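Local coordinates for PA0821 (Pseudomonas aeruginosa, PDB 7DRG), which probably acts as the immunity protein (antitoxin) that neutralises a putative VRR-NUC nuclease effector of the type VI secretion system, at residues W75-E80 and L186-W191; R97-A102 and L109-T114. All coordinates share one frame; numbering follows the deposited sequence.

Contact 1 of 2, residues W75-E80 and L186-W191; sequences WLWREE and LSPTSW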
loop_
_atom_site.group_PDB
_atom_site.type_symbol
_atom_site.label_atom_id
_atom_site.label_comp_id
_atom_site.label_asym_id
_atom_site.label_seq_id
_atom_site.Cartn_x
_atom_site.Cartn_y
_atom_site.Cartn_z
ATOM N N TRP B 75 -1.558 30.726 4.012
ATOM C CA TRP B 75 -2.737 30.920 3.176
ATOM C C TRP B 75 -4.018 30.782 3.986
ATOM O O TRP B 75 -4.096 29.987 4.927
ATOM C CB TRP B 75 -2.778 29.911 2.017
ATOM C CG TRP B 75 -1.548 29.918 1.199
ATOM C CD1 TRP B 75 -0.538 28.999 1.223
ATOM C CD2 TRP B 75 -1.172 30.903 0.228
ATOM N NE1 TRP B 75 0.443 29.355 0.337
ATOM C CE2 TRP B 75 0.078 30.514 -0.296
ATOM C CE3 TRP B 75 -1.764 32.078 -0.242
ATOM C CZ2 TRP B 75 0.745 31.254 -1.266
ATOM C CZ3 TRP B 75 -1.102 32.811 -1.210
ATOM C CH2 TRP B 75 0.140 32.393 -1.714
ATOM N N LEU B 76 -5.032 31.550 3.587
ATOM C CA LEU B 76 -6.391 31.393 4.092
ATOM C C LEU B 76 -7.316 31.076 2.924
ATOM O O LEU B 76 -7.452 31.889 1.995
ATOM C CB LEU B 76 -6.863 32.656 4.818
ATOM C CG LEU B 76 -8.347 32.625 5.177
ATOM C CD1 LEU B 76 -8.638 31.504 6.162
ATOM C CD2 LEU B 76 -8.761 33.975 5.749
ATOM N N TRP B 77 -7.958 29.911 2.980
ATOM C CA TRP B 77 -8.951 29.493 1.993
ATOM C C TRP B 77 -10.352 29.689 2.565
ATOM O O TRP B 77 -10.616 29.327 3.718
ATOM C CB TRP B 77 -8.750 28.021 1.594
ATOM C CG TRP B 77 -7.583 27.754 0.668
ATOM C CD1 TRP B 77 -6.344 27.266 1.008
ATOM C CD2 TRP B 77 -7.559 27.947 -0.755
ATOM N NE1 TRP B 77 -5.558 27.156 -0.118
ATOM C CE2 TRP B 77 -6.279 27.563 -1.210
ATOM C CE3 TRP B 77 -8.494 28.408 -1.685
ATOM C CZ2 TRP B 77 -5.914 27.629 -2.554
ATOM C CZ3 TRP B 77 -8.128 28.476 -3.017
ATOM C CH2 TRP B 77 -6.849 28.093 -3.437
ATOM N N ARG B 78 -11.246 30.269 1.764
ATOM C CA ARG B 78 -12.637 30.460 2.146
ATOM C C ARG B 78 -13.527 30.065 0.977
ATOM O O ARG B 78 -13.243 30.422 -0.169
ATOM C CB ARG B 78 -12.923 31.915 2.552
ATOM C CG ARG B 78 -12.209 32.384 3.828
ATOM C CD ARG B 78 -12.519 33.849 4.107
ATOM N NE ARG B 78 -12.158 34.656 2.953
ATOM C CZ ARG B 78 -12.685 35.840 2.679
ATOM N NH1 ARG B 78 -13.596 36.369 3.490
ATOM N NH2 ARG B 78 -12.296 36.493 1.591
ATOM N N GLU B 79 -14.601 29.332 1.262
ATOM C CA GLU B 79 -15.500 28.892 0.198
ATOM C C GLU B 79 -16.515 29.985 -0.106
ATOM O O GLU B 79 -17.299 30.370 0.769
ATOM C CB GLU B 79 -16.209 27.593 0.572
ATOM C CG GLU B 79 -17.194 27.132 -0.494
ATOM C CD GLU B 79 -17.666 25.705 -0.295
ATOM O OE1 GLU B 79 -18.297 25.159 -1.226
ATOM O OE2 GLU B 79 -17.403 25.129 0.783
ATOM N N GLU B 80 -16.493 30.475 -1.351
ATOM C CA GLU B 80 -17.370 31.507 -1.899
ATOM C C GLU B 80 -17.681 32.600 -0.880
ATOM O O GLU B 80 -18.833 32.754 -0.457
ATOM C CB GLU B 80 -18.659 30.879 -2.430
ATOM C CG GLU B 80 -18.395 29.766 -3.439
ATOM C CD GLU B 80 -19.550 29.531 -4.389
ATOM O OE1 GLU B 80 -19.308 28.999 -5.494
ATOM O OE2 GLU B 80 -20.696 29.878 -4.036
ATOM N N LEU B 186 -4.157 16.883 3.047
ATOM C CA LEU B 186 -4.039 16.820 1.596
ATOM C C LEU B 186 -4.048 18.228 1.013
ATOM O O LEU B 186 -4.363 19.212 1.688
ATOM C CB LEU B 186 -5.172 15.988 0.992
ATOM C CG LEU B 186 -5.341 14.582 1.574
ATOM C CD1 LEU B 186 -6.436 13.836 0.813
ATOM C CD2 LEU B 186 -4.033 13.806 1.536
ATOM N N SER B 187 -3.688 18.309 -0.265
ATOM C CA SER B 187 -3.686 19.579 -0.967
ATOM C C SER B 187 -5.052 20.254 -0.844
ATOM O O SER B 187 -6.083 19.593 -1.032
ATOM C CB SER B 187 -3.338 19.358 -2.441
ATOM O OG SER B 187 -3.647 20.522 -3.190
ATOM N N PRO B 188 -5.104 21.547 -0.511
ATOM C CA PRO B 188 -6.409 22.207 -0.345
ATOM C C PRO B 188 -7.230 22.254 -1.617
ATOM O O PRO B 188 -8.461 22.331 -1.543
ATOM C CB PRO B 188 -6.029 23.621 0.122
ATOM C CG PRO B 188 -4.667 23.471 0.717
ATOM C CD PRO B 188 -3.985 22.405 -0.090
ATOM N N THR B 189 -6.589 22.208 -2.781
ATOM C CA THR B 189 -7.293 22.315 -4.051
ATOM C C THR B 189 -7.247 21.053 -4.890
ATOM O O THR B 189 -8.146 20.840 -5.708
ATOM C CB THR B 189 -6.723 23.468 -4.886
ATOM O OG1 THR B 189 -5.305 23.303 -5.033
ATOM C CG2 THR B 189 -7.012 24.784 -4.215
ATOM N N SER B 190 -6.219 20.221 -4.721
ATOM C CA SER B 190 -5.985 19.085 -5.608
ATOM C C SER B 190 -6.137 17.749 -4.892
ATOM O O SER B 190 -5.589 16.741 -5.348
ATOM C CB SER B 190 -4.600 19.183 -6.250
ATOM O OG SER B 190 -4.470 20.369 -7.015
ATOM N N TRP B 191 -6.900 17.722 -3.796
ATOM C CA TRP B 191 -6.994 16.539 -2.943
ATOM C C TRP B 191 -7.502 15.310 -3.691
ATOM O O TRP B 191 -7.188 14.180 -3.298
ATOM C CB TRP B 191 -7.910 16.842 -1.758
ATOM C CG TRP B 191 -9.112 17.617 -2.197
ATOM C CD1 TRP B 191 -9.237 18.978 -2.249
ATOM C CD2 TRP B 191 -10.342 17.083 -2.694
ATOM N NE1 TRP B 191 -10.473 19.321 -2.736
ATOM C CE2 TRP B 191 -11.172 18.176 -3.016
ATOM C CE3 TRP B 191 -10.825 15.787 -2.893
ATOM C CZ2 TRP B 191 -12.461 18.012 -3.520
ATOM C CZ3 TRP B 191 -12.101 15.625 -3.395
ATOM C CH2 TRP B 191 -12.905 16.731 -3.703
#

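Contact 2 of 2, residues R97-A102 and L109-T114; sequences REMMGA and LSFCYT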
loop_
_atom_site.group_PDB
_atom_site.type_symbol
_atom_site.label_atom_id
_atom_site.label_comp_id
_atom_site.label_asym_id
_atom_site.label_seq_id
_atom_site.Cartn_x
_atom_site.Cartn_y
_atom_site.Cartn_z
ATOM N N ARG B 97 -11.791 37.512 14.069
ATOM C CA ARG B 97 -12.930 38.164 14.717
ATOM C C ARG B 97 -13.568 39.219 13.821
ATOM O O ARG B 97 -14.780 39.456 13.904
ATOM C CB ARG B 97 -12.496 38.803 16.039
ATOM C CG ARG B 97 -12.147 37.791 17.122
ATOM C CD ARG B 97 -11.488 38.442 18.339
ATOM N NE ARG B 97 -10.770 37.454 19.142
ATOM C CZ ARG B 97 -11.330 36.724 20.092
ATOM N NH1 ARG B 97 -12.618 36.875 20.361
ATOM N NH2 ARG B 97 -10.591 35.850 20.760
ATOM N N GLU B 98 -12.775 39.867 12.967
ATOM C CA GLU B 98 -13.329 40.878 12.077
ATOM C C GLU B 98 -14.147 40.235 10.964
ATOM O O GLU B 98 -15.208 40.744 10.592
ATOM C CB GLU B 98 -12.203 41.745 11.510
ATOM C CG GLU B 98 -12.663 42.940 10.674
ATOM C CD GLU B 98 -13.210 44.104 11.498
ATOM O OE1 GLU B 98 -12.934 44.193 12.714
ATOM O OE2 GLU B 98 -13.922 44.945 10.909
HETATM N N MSE B 99 -13.680 39.110 10.432
HETATM C CA MSE B 99 -14.415 38.422 9.379
HETATM C C MSE B 99 -15.701 37.815 9.935
HETATM O O MSE B 99 -16.749 37.862 9.285
HETATM C CB MSE B 99 -13.536 37.356 8.725
HETATM C CG MSE B 99 -12.439 37.959 7.869
HETATM SE SE MSE B 99 -11.366 36.594 6.983
HETATM C CE MSE B 99 -10.391 35.918 8.546
HETATM N N MSE B 100 -15.634 37.302 11.152
HETATM C CA MSE B 100 -16.854 36.714 11.745
HETATM C C MSE B 100 -17.848 37.835 12.073
HETATM O O MSE B 100 -19.041 37.590 12.031
HETATM C CB MSE B 100 -16.502 35.946 13.019
HETATM C CG MSE B 100 -15.465 34.883 12.846
HETATM SE SE MSE B 100 -16.098 33.268 13.729
HETATM C CE MSE B 100 -17.424 33.126 12.401
ATOM N N GLY B 101 -17.349 39.020 12.408
ATOM C CA GLY B 101 -18.245 40.114 12.744
ATOM C C GLY B 101 -19.072 40.617 11.582
ATOM O O GLY B 101 -20.104 41.264 11.799
ATOM N N ALA B 102 -18.633 40.355 10.354
ATOM C CA ALA B 102 -19.396 40.698 9.165
ATOM C C ALA B 102 -20.453 39.655 8.829
ATOM O O ALA B 102 -21.103 39.767 7.781
ATOM C CB ALA B 102 -18.453 40.880 7.973
ATOM N N LEU B 109 -19.822 29.318 7.955
ATOM C CA LEU B 109 -18.442 29.535 8.369
ATOM C C LEU B 109 -17.527 28.696 7.493
ATOM O O LEU B 109 -17.680 27.474 7.429
ATOM C CB LEU B 109 -18.236 29.154 9.830
ATOM C CG LEU B 109 -19.148 29.802 10.855
ATOM C CD1 LEU B 109 -18.530 29.619 12.217
ATOM C CD2 LEU B 109 -19.357 31.257 10.511
ATOM N N SER B 110 -16.566 29.344 6.836
ATOM C CA SER B 110 -15.605 28.624 5.997
ATOM C C SER B 110 -14.265 29.342 6.121
ATOM O O SER B 110 -14.088 30.425 5.558
ATOM C CB SER B 110 -16.074 28.562 4.546
ATOM O OG SER B 110 -15.144 27.859 3.738
ATOM N N PHE B 111 -13.338 28.745 6.871
ATOM C CA PHE B 111 -12.018 29.327 7.090
ATOM C C PHE B 111 -11.018 28.193 7.183
ATOM O O PHE B 111 -11.110 27.362 8.093
ATOM C CB PHE B 111 -11.964 30.161 8.376
ATOM C CG PHE B 111 -12.939 31.300 8.408
ATOM C CD1 PHE B 111 -12.627 32.511 7.810
ATOM C CD2 PHE B 111 -14.161 31.165 9.051
ATOM C CE1 PHE B 111 -13.519 33.563 7.845
ATOM C CE2 PHE B 111 -15.065 32.216 9.082
ATOM C CZ PHE B 111 -14.741 33.415 8.479
ATOM N N CYS B 112 -10.056 28.166 6.270
ATOM C CA CYS B 112 -9.025 27.132 6.286
ATOM C C CYS B 112 -7.659 27.796 6.188
ATOM O O CYS B 112 -7.268 28.262 5.113
ATOM C CB CYS B 112 -9.235 26.138 5.149
ATOM S SG CYS B 112 -8.039 24.802 5.201
ATOM N N TYR B 113 -6.941 27.843 7.311
ATOM C CA TYR B 113 -5.585 28.368 7.356
ATOM C C TYR B 113 -4.611 27.223 7.137
ATOM O O TYR B 113 -4.702 26.190 7.813
ATOM C CB TYR B 113 -5.289 29.021 8.705
ATOM C CG TYR B 113 -6.088 30.268 9.015
ATOM C CD1 TYR B 113 -7.331 30.185 9.635
ATOM C CD2 TYR B 113 -5.584 31.525 8.712
ATOM C CE1 TYR B 113 -8.055 31.339 9.947
ATOM C CE2 TYR B 113 -6.301 32.683 9.026
ATOM C CZ TYR B 113 -7.531 32.574 9.629
ATOM O OH TYR B 113 -8.235 33.714 9.938
ATOM N N THR B 114 -3.679 27.408 6.203
ATOM C CA THR B 114 -2.706 26.368 5.886
ATOM C C THR B 114 -1.298 26.949 5.911
ATOM O O THR B 114 -1.100 28.162 5.978
ATOM C CB THR B 114 -2.974 25.725 4.518
ATOM O OG1 THR B 114 -2.709 26.673 3.476
ATOM C CG2 THR B 114 -4.409 25.228 4.409
#

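Contact 1 of 2, residues W75-E80 and L186-W191
Trp77 reaches out from strand 75-77 to meet Pro188 and Thr189, two neighbours in the loop that follows strand 182-186. Its CB leaves the backbone toward that loop, and CG is turned away from the carbonyl side (chi1 -75°), which carries the indole across a gap of 8.1 Å between Trp77 CA and Pro188 CA. The five-membered part of the ring comes first: Trp77 CD1 lies 3.8 Å from Pro188 CB, and Trp77 NE1 approaches the same Pro188 CB at 3.6 Å. Behind CB, the proline CG is the next atom along, 3.9 Å from Trp77 NE1. Passing CE2, which sits between both partners, the six-membered ring is taken over by the Thr189 methyl, with Thr189 CG2 3.5 Å from Trp77 CZ2 and 3.4 Å from Trp77 CH2 at the tip. Both partners meet the indole obliquely, and no hydrogen bond joins the segments; NE1 instead makes a weak bond to Ser119 O.

The loop contains an ST motif, which may steady its turn: Ser187 OG accepts the N-H of Ser190, three residues on, over 3.0 Å from Ser190 N to Ser187 OG, and the same OG is also bonded to Arg120 O. Proline suits the turn because its ring already holds phi near -63°, while presenting CB and CG as an apolar edge. Threonine offers both characters at once, since chi1 of 54° tucks the hydroxyl in against the main chain and leaves the methyl CG2 to touch the indole of Trp77.

Contact 2 of 2, residues R97-A102 and L109-T114
Leu109 opens strand 109-114 by pressing its branched end against Met100 of helix 96-101; Met100 and its neighbour Met99 are both modelled as selenomethionine. The terminal methyl of Met100 touches both leucine branches, its CE lying 3.3 Å from Leu109 CD2, a short approach whose exact length is doubtful, and 3.7 Å from Leu109 CD1. Met100 gets there by bending at chi2 and chi3, a flexibility that suits the unbranched methionine chain to a closely filled core; the two side chains cross at about a right angle.

Two residues on, Phe111 directs its CB toward the helix and slides its ring alongside Met99, each side chain passing the other head to tail. The selenium of Met99 sits at the ring edge, near its plane: SE is 3.8 Å from Phe111 CE1 and 5.1 Å from the ring centroid, 77° off the normal, a Met-aromatic contact made from the side. Met99 CB also meets this rim, 3.9 Å from Phe111 CE1. Met100 CE comes obliquely to Phe111 CE2 at 4.2 Å, so consecutive methionines touch different parts of the ring.

Tyr113 follows, its ring coming from the direction opposite to Met99. A bend at chi3 (-72°) turns the Met99 methyl toward the phenol, and Met99 CE lies 3.4 Å from Tyr113 OH; the tyrosine ring itself stacks on Phe62 of helix 52-69. Alternate strand residues thus supply a mostly apolar row, ending in the tyrosine hydroxyl, against which the short helix lies nearly antiparallel (158°, axes 10.7 Å apart): helix-on-sheet packing through a short connection.

Overall arrangement
The centres of contacts 1 and 2 lie about 14 Å apart, on the same side of the chain's centre, and the neighbouring antiparallel strands 75-77 and 109-114 join them. Trp77 N lies 2.8 Å from Cys112 O and Trp75 O 2.9 Å from Thr114 N, both probable backbone hydrogen bonds. In sequence, helix 96-101 and strand 109-114 fall between the two halves of contact 1, so the local pairing of contact 2 forms within a span that residues 186-191 close from much farther along the chain. The strand pair therefore serves two faces of the VRR-NUC immunity family region: buried helix-on-strand packing on one, and on the other Trp77 reaching the 186-191 loop at the surface.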